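Local coordinates for hypothetical protein TM0894 (Thermotoga maritima, PDB 1ZTC), which probably acts as a metal-dependent hydrolase of the metallo-beta-lactamase superfamily, with a predicted endoribonuclease activity that cleaves RNA by hydrolysis, at residues A[37-42]-A[46-51]; A[82-87]-A[121-126]; A[183-188]-A[192-197]. All blocks are in the same frame, centred on the assembly; numbering follows the deposited sequence. Where two conformers were deposited one is given.

Interaction 1: residues A[37-42]-A[46-51]; sequences VVYLEH and RIIIDP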
loop_
_atom_site.group_PDB
_atom_site.type_symbol
_atom_site.label_atom_id
_atom_site.label_comp_id
_atom_site.label_asym_id
_atom_site.label_seq_id
_atom_site.Cartn_x
_atom_site.Cartn_y
_atom_site.Cartn_z
ATOM N N VAL A 37 3.963 -16.496 -4.952
ATOM C CA VAL A 37 3.459 -17.440 -5.951
ATOM C C VAL A 37 4.659 -18.226 -6.512
ATOM O O VAL A 37 5.617 -17.666 -7.028
ATOM C CB VAL A 37 2.736 -16.758 -7.125
ATOM C CG1 VAL A 37 2.215 -17.808 -8.152
ATOM C CG2 VAL A 37 1.611 -15.907 -6.617
ATOM N N VAL A 38 4.564 -19.534 -6.369
ATOM C CA VAL A 38 5.592 -20.486 -6.756
ATOM C C VAL A 38 5.104 -21.274 -7.966
ATOM O O VAL A 38 3.965 -21.755 -7.995
ATOM C CB VAL A 38 5.889 -21.444 -5.564
ATOM C CG1 VAL A 38 6.645 -22.669 -5.984
ATOM C CG2 VAL A 38 6.672 -20.662 -4.495
ATOM N N TYR A 39 5.986 -21.378 -8.954
ATOM C CA TYR A 39 5.735 -22.103 -10.174
ATOM C C TYR A 39 6.771 -23.220 -10.304
ATOM O O TYR A 39 7.962 -22.998 -10.062
ATOM C CB TYR A 39 5.849 -21.154 -11.356
ATOM C CG TYR A 39 5.720 -21.809 -12.727
ATOM C CD1 TYR A 39 4.498 -22.252 -13.190
ATOM C CD2 TYR A 39 6.823 -21.954 -13.560
ATOM C CE1 TYR A 39 4.370 -22.820 -14.415
ATOM C CE2 TYR A 39 6.693 -22.530 -14.813
ATOM C CZ TYR A 39 5.455 -22.946 -15.238
ATOM O OH TYR A 39 5.285 -23.520 -16.482
ATOM N N LEU A 40 6.299 -24.416 -10.657
ATOM C CA LEU A 40 7.157 -25.579 -10.830
ATOM C C LEU A 40 6.848 -26.274 -12.135
ATOM O O LEU A 40 5.681 -26.432 -12.495
ATOM C CB LEU A 40 6.940 -26.580 -9.706
ATOM C CG LEU A 40 7.165 -26.079 -8.289
ATOM C CD1 LEU A 40 6.451 -26.980 -7.296
ATOM C CD2 LEU A 40 8.663 -26.043 -7.983
ATOM N N GLU A 41 7.896 -26.689 -12.837
ATOM C CA GLU A 41 7.754 -27.522 -14.012
ATOM C C GLU A 41 8.380 -28.883 -13.735
ATOM O O GLU A 41 9.531 -28.967 -13.317
ATOM C CB GLU A 41 8.437 -26.879 -15.235
ATOM C CG GLU A 41 7.664 -25.716 -15.822
ATOM C CD GLU A 41 8.284 -25.128 -17.098
ATOM O OE1 GLU A 41 9.341 -25.658 -17.549
ATOM O OE2 GLU A 41 7.696 -24.136 -17.638
ATOM N N HIS A 42 7.606 -29.935 -13.968
ATOM C CA HIS A 42 8.057 -31.304 -13.813
ATOM C C HIS A 42 7.351 -32.147 -14.843
ATOM O O HIS A 42 6.125 -32.199 -14.865
ATOM C CB HIS A 42 7.716 -31.824 -12.424
ATOM C CG HIS A 42 8.082 -33.255 -12.208
ATOM N ND1 HIS A 42 9.392 -33.683 -12.127
ATOM C CD2 HIS A 42 7.309 -34.361 -12.070
ATOM C CE1 HIS A 42 9.407 -34.988 -11.927
ATOM N NE2 HIS A 42 8.159 -35.424 -11.895
ATOM N N ARG A 46 2.636 -28.335 -15.048
ATOM C CA ARG A 46 2.916 -26.950 -14.772
ATOM C C ARG A 46 2.118 -26.591 -13.521
ATOM O O ARG A 46 0.882 -26.516 -13.535
ATOM C CB ARG A 46 2.567 -26.106 -15.989
ATOM C CG ARG A 46 3.598 -26.311 -17.104
ATOM C CD ARG A 46 3.173 -25.714 -18.422
ATOM N NE ARG A 46 1.956 -26.363 -18.928
ATOM C CZ ARG A 46 1.900 -27.526 -19.592
ATOM N NH1 ARG A 46 3.008 -28.230 -19.854
ATOM N NH2 ARG A 46 0.716 -27.994 -19.995
ATOM N N ILE A 47 2.863 -26.398 -12.434
ATOM C CA ILE A 47 2.328 -26.437 -11.089
ATOM C C ILE A 47 2.462 -25.079 -10.429
ATOM O O ILE A 47 3.531 -24.451 -10.459
ATOM C CB ILE A 47 3.098 -27.473 -10.239
ATOM C CG1 ILE A 47 3.108 -28.843 -10.938
ATOM C CG2 ILE A 47 2.528 -27.554 -8.828
ATOM C CD1 ILE A 47 4.231 -29.755 -10.494
ATOM N N ILE A 48 1.375 -24.628 -9.818
ATOM C CA ILE A 48 1.422 -23.426 -8.978
ATOM C C ILE A 48 1.116 -23.767 -7.528
ATOM O O ILE A 48 0.139 -24.444 -7.230
ATOM C CB ILE A 48 0.452 -22.334 -9.497
ATOM C CG1 ILE A 48 0.979 -21.812 -10.837
ATOM C CG2 ILE A 48 0.329 -21.184 -8.464
ATOM C CD1 ILE A 48 0.044 -20.935 -11.610
ATOM N N ILE A 49 1.943 -23.258 -6.621
ATOM C CA ILE A 49 1.636 -23.319 -5.195
ATOM C C ILE A 49 1.322 -21.912 -4.723
ATOM O O ILE A 49 2.182 -21.027 -4.820
ATOM C CB ILE A 49 2.787 -23.916 -4.374
ATOM C CG1 ILE A 49 3.121 -25.328 -4.884
ATOM C CG2 ILE A 49 2.414 -23.998 -2.909
ATOM C CD1 ILE A 49 4.281 -26.010 -4.125
ATOM N N ASP A 50 0.090 -21.730 -4.226
ATOM C CA ASP A 50 -0.465 -20.442 -3.787
ATOM C C ASP A 50 -0.487 -19.441 -4.944
ATOM O O ASP A 50 0.449 -18.666 -5.096
ATOM C CB ASP A 50 0.278 -19.889 -2.566
ATOM C CG ASP A 50 -0.095 -20.613 -1.277
ATOM O OD1 ASP A 50 -0.955 -21.522 -1.342
ATOM O OD2 ASP A 50 0.447 -20.268 -0.205
ATOM N N PRO A 51 -1.565 -19.471 -5.760
ATOM C CA PRO A 51 -1.674 -18.603 -6.941
ATOM C C PRO A 51 -1.755 -17.102 -6.661
ATOM O O PRO A 51 -1.545 -16.290 -7.573
ATOM C CB PRO A 51 -2.943 -19.120 -7.651
ATOM C CG PRO A 51 -3.753 -19.731 -6.554
ATOM C CD PRO A 51 -2.727 -20.372 -5.645
#
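The carbonyl oxygen of Ile-47 is gripped from the opposing strand by two donors of unequal strength. Leu-40 N gives it a hydrogen bond of 2.8 Å. The CA-H of Tyr-39 adds a weaker contact, CA to Ile-47 O 3.2 Å. Ile-47 N answers with a bond to Leu-40 O, so this antiparallel pair is tied in both directions. Val-38 and Ile-49 repeat the pattern: Ile-49 N bonds to Val-38 O at 2.9 Å, whereas the return bond from Val-38 N to Ile-49 O is longer, 3.2 Å. Tyr-39 with Ile-48 and Glu-41 with Arg-46 are the non-hydrogen-bonded pairs. The segments thus form a beta hairpin in the mixed sheet of the metallo-beta-lactamase fold, flanked by strands 13-19 and 76-78. One face carries Val-38, Leu-40, Ile-47 and Ile-49, where Leu-40 CD1 meets Ile-49 CD1 at 4.0 Å. The other carries Tyr-39 and Ile-48, packed against Leu-67 and Phe-64 respectively of helix 57-67. With CG anti to the backbone N (chi1 175°), the Tyr-39 ring is laid alongside Arg-46, both side chains pointing the same way and the ring and guanidinium planes 40° apart. Its hydroxyl passes 3.3 Å from Arg-46 CG. That same OH donates at 2.7 Å to Glu-41 OE2, which accepts with its anti lone pair; this bond fixes the phenol end. The Arg-46 guanidinium is carried off past the tyrosine by a bend at chi3, and its NE donates to the carbonyl of Asp-73. Where the second strand gives way to loop, Val-37 CG2 rests 3.3 Å from Pro-51 O.

Interaction 2: residues A[82-87]-A[121-126]; sequences VHLDHI and SKVISS. With NI (nickel (II) ion), chain E; NI (nickel (II) ion), chain F.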
loop_
_atom_site.group_PDB
_atom_site.type_symbol
_atom_site.label_atom_id
_atom_site.label_comp_id
_atom_site.label_asym_id
_atom_site.label_seq_id
_atom_site.Cartn_x
_atom_site.Cartn_y
_atom_site.Cartn_z
ATOM N N VAL A 82 -6.597 -21.931 2.880
ATOM C CA VAL A 82 -7.706 -21.263 2.241
ATOM C C VAL A 82 -7.899 -19.879 2.834
ATOM O O VAL A 82 -8.783 -19.659 3.639
ATOM C CB VAL A 82 -8.963 -22.139 2.355
ATOM C CG1 VAL A 82 -10.170 -21.422 1.685
ATOM C CG2 VAL A 82 -8.674 -23.455 1.711
ATOM N N HIS A 83 -6.989 -18.971 2.478
ATOM C CA HIS A 83 -7.099 -17.568 2.779
ATOM C C HIS A 83 -7.013 -16.875 1.446
ATOM O O HIS A 83 -6.178 -17.232 0.582
ATOM C CB HIS A 83 -6.024 -17.044 3.760
ATOM C CG HIS A 83 -6.311 -17.368 5.202
ATOM N ND1 HIS A 83 -5.423 -17.096 6.226
ATOM C CD2 HIS A 83 -7.364 -17.999 5.786
ATOM C CE1 HIS A 83 -5.924 -17.531 7.374
ATOM N NE2 HIS A 83 -7.100 -18.081 7.134
ATOM N N LEU A 84 -7.859 -15.873 1.283
ATOM C CA LEU A 84 -8.072 -15.225 -0.000
ATOM C C LEU A 84 -6.803 -14.693 -0.679
ATOM O O LEU A 84 -6.668 -14.741 -1.898
ATOM C CB LEU A 84 -9.038 -14.051 0.210
ATOM C CG LEU A 84 -9.876 -13.653 -0.991
ATOM C CD1 LEU A 84 -10.676 -14.823 -1.542
ATOM C CD2 LEU A 84 -10.786 -12.487 -0.537
ATOM N N ASP A 85 -5.888 -14.157 0.124
ATOM C CA ASP A 85 -4.632 -13.580 -0.403
ATOM C C ASP A 85 -3.677 -14.647 -0.994
ATOM O O ASP A 85 -2.738 -14.329 -1.750
ATOM C CB ASP A 85 -3.942 -12.727 0.676
ATOM C CG ASP A 85 -3.602 -13.519 1.938
ATOM O OD1 ASP A 85 -4.469 -14.264 2.474
ATOM O OD2 ASP A 85 -2.446 -13.422 2.367
ATOM N N HIS A 86 -3.977 -15.911 -0.709
ATOM C CA HIS A 86 -3.270 -17.069 -1.276
ATOM C C HIS A 86 -4.008 -17.764 -2.445
ATOM O O HIS A 86 -3.381 -18.359 -3.333
ATOM C CB HIS A 86 -3.053 -18.094 -0.138
ATOM C CG HIS A 86 -2.074 -17.637 0.890
ATOM N ND1 HIS A 86 -0.829 -18.209 1.028
ATOM C CD2 HIS A 86 -2.133 -16.629 1.797
ATOM C CE1 HIS A 86 -0.169 -17.586 1.989
ATOM N NE2 HIS A 86 -0.927 -16.612 2.452
ATOM N N ILE A 87 -5.334 -17.736 -2.421
ATOM C CA ILE A 87 -6.129 -18.548 -3.321
ATOM C C ILE A 87 -6.881 -17.800 -4.424
ATOM O O ILE A 87 -7.396 -18.435 -5.349
ATOM C CB ILE A 87 -7.169 -19.383 -2.545
ATOM C CG1 ILE A 87 -8.244 -18.466 -1.907
ATOM C CG2 ILE A 87 -6.483 -20.249 -1.512
ATOM C CD1 ILE A 87 -9.341 -19.174 -1.228
ATOM N N SER A 121 -16.786 -18.096 -1.119
ATOM C CA SER A 121 -17.645 -19.105 -1.708
ATOM C C SER A 121 -17.528 -19.177 -3.208
ATOM O O SER A 121 -17.509 -20.271 -3.763
ATOM C CB SER A 121 -19.093 -18.830 -1.374
ATOM O OG SER A 121 -19.224 -18.877 0.022
ATOM N N LYS A 122 -17.476 -18.012 -3.863
ATOM C CA LYS A 122 -17.324 -17.980 -5.309
ATOM C C LYS A 122 -15.984 -18.565 -5.742
ATOM O O LYS A 122 -15.923 -19.317 -6.678
ATOM C CB LYS A 122 -17.513 -16.565 -5.825
ATOM C CG LYS A 122 -18.992 -16.137 -5.694
ATOM C CD LYS A 122 -19.151 -14.601 -5.888
ATOM C CE LYS A 122 -19.853 -14.230 -7.183
ATOM N NZ LYS A 122 -21.012 -15.112 -7.516
ATOM N N VAL A 123 -14.914 -18.207 -5.066
ATOM C CA VAL A 123 -13.596 -18.757 -5.407
ATOM C C VAL A 123 -13.583 -20.272 -5.247
ATOM O O VAL A 123 -13.249 -21.005 -6.162
ATOM C CB VAL A 123 -12.475 -18.150 -4.517
ATOM C CG1 VAL A 123 -11.137 -18.848 -4.777
ATOM C CG2 VAL A 123 -12.345 -16.676 -4.779
ATOM N N ILE A 124 -13.995 -20.735 -4.075
ATOM C CA ILE A 124 -13.983 -22.158 -3.750
ATOM C C ILE A 124 -14.850 -22.956 -4.705
ATOM O O ILE A 124 -14.458 -24.024 -5.127
ATOM C CB ILE A 124 -14.445 -22.399 -2.310
ATOM C CG1 ILE A 124 -13.387 -21.898 -1.333
ATOM C CG2 ILE A 124 -14.796 -23.888 -2.044
ATOM C CD1 ILE A 124 -13.909 -21.662 0.066
ATOM N N SER A 125 -16.012 -22.404 -5.078
ATOM C CA SER A 125 -16.900 -23.042 -6.045
ATOM C C SER A 125 -16.322 -23.198 -7.436
ATOM O O SER A 125 -16.825 -23.992 -8.208
ATOM C CB SER A 125 -18.190 -22.231 -6.186
ATOM O OG SER A 125 -18.932 -22.375 -5.004
ATOM N N SER A 126 -15.317 -22.407 -7.775
ATOM C CA SER A 126 -14.723 -22.471 -9.087
ATOM C C SER A 126 -13.815 -23.686 -9.255
ATOM O O SER A 126 -13.457 -24.022 -10.380
ATOM C CB SER A 126 -13.943 -21.173 -9.373
ATOM O OG SER A 126 -12.667 -21.134 -8.724
HETATM NI NI NI E . -0.986 -15.137 4.145
HETATM NI NI NI F . -3.236 -16.999 6.180
HETATM O O HOH W 1 -1.995 -13.290 5.650
HETATM O O HOH W 2 -3.408 -15.455 4.637
HETATM O O HOH W 3 -3.137 -14.804 7.218
#
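Ile-87 holds CG1 between its backbone N and carbonyl carbon (chi1 67°), and this turns CD1 onto Val-123 CG1, 4.0 Å away. Val-123 has that methyl anti to its own N, while its second branch, CG2, meets Leu-84 CD1 at 4.1 Å. One valine therefore receives two side chains from the short helix 84-87, each crossing it at a slant. The helix, with His-83 at its N-cap, carries the end of the His-X-His-X-Asp-His signature of the metallo-beta-lactamase fold, formed here by His-81, His-83, Asp-85 and His-86, and the contact packs the back of that motif on helix 114-125. Beside the valine, Val-82 and Ile-124 cross at about a right angle, Val-82 CG1 touching Ile-124 CD1 at 4.1 Å. Lys-122, on the same helix as Val-123, forms a salt bridge with Glu-94 of the second subunit.

The polar side chains of residues 83-86 reach the metals. His-83 ND1 binds one nickel at 2.2 Å, whose other protein ligands are His-81, His-152 and Asp-174. His-86 NE2 binds the other nickel at 2.2 Å, where His-211 and the shared Asp-174 also coordinate. Asp-85 OD2 stands 2.9 Å from this second ion, long for a metal bond. A water coordinated by both nickel ions donates a hydrogen bond of 2.7 Å to Asp-85 OD1.

Interaction 3: residues A[183-188]-A[192-197]; sequences YDIIKG and VQVKNF. With PO4 (phosphate ion), chain U.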
loop_
_atom_site.group_PDB
_atom_site.type_symbol
_atom_site.label_atom_id
_atom_site.label_comp_id
_atom_site.label_asym_id
_atom_site.label_seq_id
_atom_site.Cartn_x
_atom_site.Cartn_y
_atom_site.Cartn_z
ATOM N N TYR A 183 13.112 -15.603 12.273
ATOM C CA TYR A 183 14.129 -15.222 13.252
ATOM C C TYR A 183 13.610 -15.366 14.688
ATOM O O TYR A 183 14.362 -15.703 15.579
ATOM C CB TYR A 183 14.625 -13.778 13.053
ATOM C CG TYR A 183 15.245 -13.462 11.701
ATOM C CD1 TYR A 183 16.026 -14.394 11.016
ATOM C CD2 TYR A 183 15.073 -12.201 11.123
ATOM C CE1 TYR A 183 16.600 -14.076 9.784
ATOM C CE2 TYR A 183 15.639 -11.882 9.891
ATOM C CZ TYR A 183 16.396 -12.821 9.236
ATOM O OH TYR A 183 16.939 -12.488 8.026
ATOM N N ASP A 184 12.342 -15.080 14.923
ATOM C CA ASP A 184 11.791 -15.264 16.280
ATOM C C ASP A 184 11.912 -16.707 16.749
ATOM O O ASP A 184 12.293 -16.958 17.881
ATOM C CB ASP A 184 10.338 -14.792 16.348
ATOM C CG ASP A 184 10.217 -13.284 16.121
ATOM O OD1 ASP A 184 11.223 -12.523 16.320
ATOM O OD2 ASP A 184 9.118 -12.872 15.750
ATOM N N ILE A 185 11.612 -17.642 15.862
ATOM C CA ILE A 185 11.810 -19.067 16.133
ATOM C C ILE A 185 13.266 -19.405 16.460
ATOM O O ILE A 185 13.577 -20.008 17.478
ATOM C CB ILE A 185 11.316 -19.893 14.942
ATOM C CG1 ILE A 185 9.791 -19.854 14.829
ATOM C CG2 ILE A 185 11.841 -21.323 15.036
ATOM C CD1 ILE A 185 9.085 -20.817 15.709
ATOM N N ILE A 186 14.180 -18.975 15.612
ATOM C CA ILE A 186 15.602 -19.172 15.879
ATOM C C ILE A 186 16.058 -18.596 17.208
ATOM O O ILE A 186 16.911 -19.191 17.870
ATOM C CB ILE A 186 16.483 -18.518 14.796
ATOM C CG1 ILE A 186 16.467 -19.370 13.544
ATOM C CG2 ILE A 186 17.973 -18.335 15.283
ATOM C CD1 ILE A 186 16.991 -18.597 12.390
ATOM N N LYS A 187 15.535 -17.419 17.570
ATOM C CA LYS A 187 15.901 -16.784 18.828
ATOM C C LYS A 187 15.234 -17.446 20.064
ATOM O O LYS A 187 15.563 -17.113 21.190
ATOM C CB LYS A 187 15.597 -15.296 18.757
ATOM C CG LYS A 187 16.405 -14.601 17.680
ATOM C CD LYS A 187 16.494 -13.121 17.888
ATOM C CE LYS A 187 15.681 -12.300 16.925
ATOM N NZ LYS A 187 16.478 -11.080 16.489
ATOM N N GLY A 188 14.319 -18.387 19.847
ATOM C CA GLY A 188 13.794 -19.204 20.934
ATOM C C GLY A 188 12.473 -18.750 21.561
ATOM O O GLY A 188 12.060 -19.292 22.576
ATOM N N VAL A 192 6.686 -23.184 19.450
ATOM C CA VAL A 192 7.364 -24.426 19.702
ATOM C C VAL A 192 7.026 -25.456 18.620
ATOM O O VAL A 192 7.895 -26.199 18.184
ATOM C CB VAL A 192 7.040 -25.010 21.092
ATOM C CG1 VAL A 192 7.797 -26.316 21.307
ATOM C CG2 VAL A 192 7.415 -24.014 22.192
ATOM N N GLN A 193 5.782 -25.461 18.157
ATOM C CA GLN A 193 5.352 -26.402 17.128
ATOM C C GLN A 193 6.044 -26.156 15.807
ATOM O O GLN A 193 6.472 -27.085 15.120
ATOM C CB GLN A 193 3.847 -26.321 16.917
ATOM C CG GLN A 193 3.010 -26.775 18.139
ATOM C CD GLN A 193 2.667 -25.638 19.110
ATOM O OE1 GLN A 193 3.264 -24.559 19.105
ATOM N NE2 GLN A 193 1.698 -25.898 19.954
ATOM N N VAL A 194 6.166 -24.888 15.440
ATOM C CA VAL A 194 6.847 -24.531 14.202
ATOM C C VAL A 194 8.340 -24.864 14.316
ATOM O O VAL A 194 8.936 -25.409 13.392
ATOM C CB VAL A 194 6.582 -23.036 13.771
ATOM C CG1 VAL A 194 7.334 -22.714 12.526
ATOM C CG2 VAL A 194 5.116 -22.824 13.499
ATOM N N LYS A 195 8.939 -24.551 15.459
ATOM C CA LYS A 195 10.303 -24.861 15.683
ATOM C C LYS A 195 10.542 -26.372 15.575
ATOM O O LYS A 195 11.477 -26.786 14.917
ATOM C CB LYS A 195 10.740 -24.343 17.053
ATOM C CG LYS A 195 12.251 -24.429 17.296
ATOM C CD LYS A 195 12.628 -25.452 18.315
ATOM C CE LYS A 195 14.169 -25.545 18.479
ATOM N NZ LYS A 195 14.515 -26.824 19.142
ATOM N N ASN A 196 9.687 -27.195 16.197
ATOM C CA ASN A 196 9.830 -28.648 16.085
ATOM C C ASN A 196 9.654 -29.121 14.640
ATOM O O ASN A 196 10.312 -30.067 14.204
ATOM C CB ASN A 196 8.859 -29.398 17.002
ATOM C CG ASN A 196 9.152 -29.173 18.481
ATOM O OD1 ASN A 196 10.280 -28.862 18.864
ATOM N ND2 ASN A 196 8.127 -29.327 19.314
ATOM N N PHE A 197 8.762 -28.478 13.903
ATOM C CA PHE A 197 8.569 -28.814 12.507
ATOM C C PHE A 197 9.824 -28.545 11.679
ATOM O O PHE A 197 10.250 -29.365 10.881
ATOM C CB PHE A 197 7.376 -28.060 11.928
ATOM C CG PHE A 197 7.193 -28.289 10.441
ATOM C CD1 PHE A 197 6.920 -29.560 9.956
ATOM C CD2 PHE A 197 7.336 -27.241 9.537
ATOM C CE1 PHE A 197 6.786 -29.783 8.585
ATOM C CE2 PHE A 197 7.204 -27.450 8.167
ATOM C CZ PHE A 197 6.922 -28.731 7.696
HETATM P P PO4 U . 17.566 -7.921 18.655
HETATM O O1 PO4 U . 16.460 -8.904 18.359
HETATM O O2 PO4 U . 18.004 -7.260 17.378
HETATM O O3 PO4 U . 18.686 -8.737 19.232
HETATM O O4 PO4 U . 17.125 -6.836 19.605
#
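Two consecutive helices come closest where Ile-185 and Lys-195 lie 6.0 Å apart, CA to CA, the first helix ending in a Schellman motif at Gly-188, whose phi is 96°. Both helices belong to a beta-alpha-beta crossover of the metallo-beta-lactamase fold, running between the neighbouring parallel strands 169-171 and 206-208. Ile-185 is the one residue of 183-188 that touches 192-197, where it meets Val-194 and Lys-195. Its CG2, placed anti to the backbone N, lies 3.8 Å from Lys-195 CB and also touches CG, so the methyl rests against the start of the lysine chain. The other branch bends at chi2 (-83°) and sets CD1 3.7 Å from Lys-195 N and 3.9 Å from Val-194 CB. The isoleucine and Val-194 side chains meet at about a right angle. Two conformers of Ile-185 were deposited and these distances belong to one of them, so the fine detail of the contact is less certain. No hydrogen bond joins the two segments; the contact is apolar, with the lysine contributing its aliphatic base. The remainder of the Lys-195 chain bends away at chi2, and its ammonium forms a salt bridge with Asp-199, one turn further on.

The helix ends meet the third subunit as well. Gly-188 O accepts a bond from Gln-193 NE2 of that subunit, the reciprocal bond is also made, and Val-192 packs on its counterpart. A phosphate probably taken from the crystallisation liquor is held by the backbone N of Arg-154 of the third subunit and by Lys-187, whose NZ donates to phosphate O1 at 2.9 Å.

The interactions follow one another in series along the chain, all within the metallo-beta-lactamase domain. Interactions 1 and 2, with centres 17 Å apart, touch: Asp-50, just past the hairpin strand, places OD2 2.7 Å from His-86 ND1, a probable hydrogen bond that would orient this nickel ligand from the second shell, and Pro-51 packs on the same short helix. The six-stranded sheet thus connects directly to the metal site. Interaction 3 stands apart across the chain's centre, its own centre 27 Å and 29 Å from those of interactions 1 and 2. It belongs to the crossover between strands 169-171 and 206-208 of the five-stranded sheet and faces the third subunit, whereas interaction 2 reaches the second.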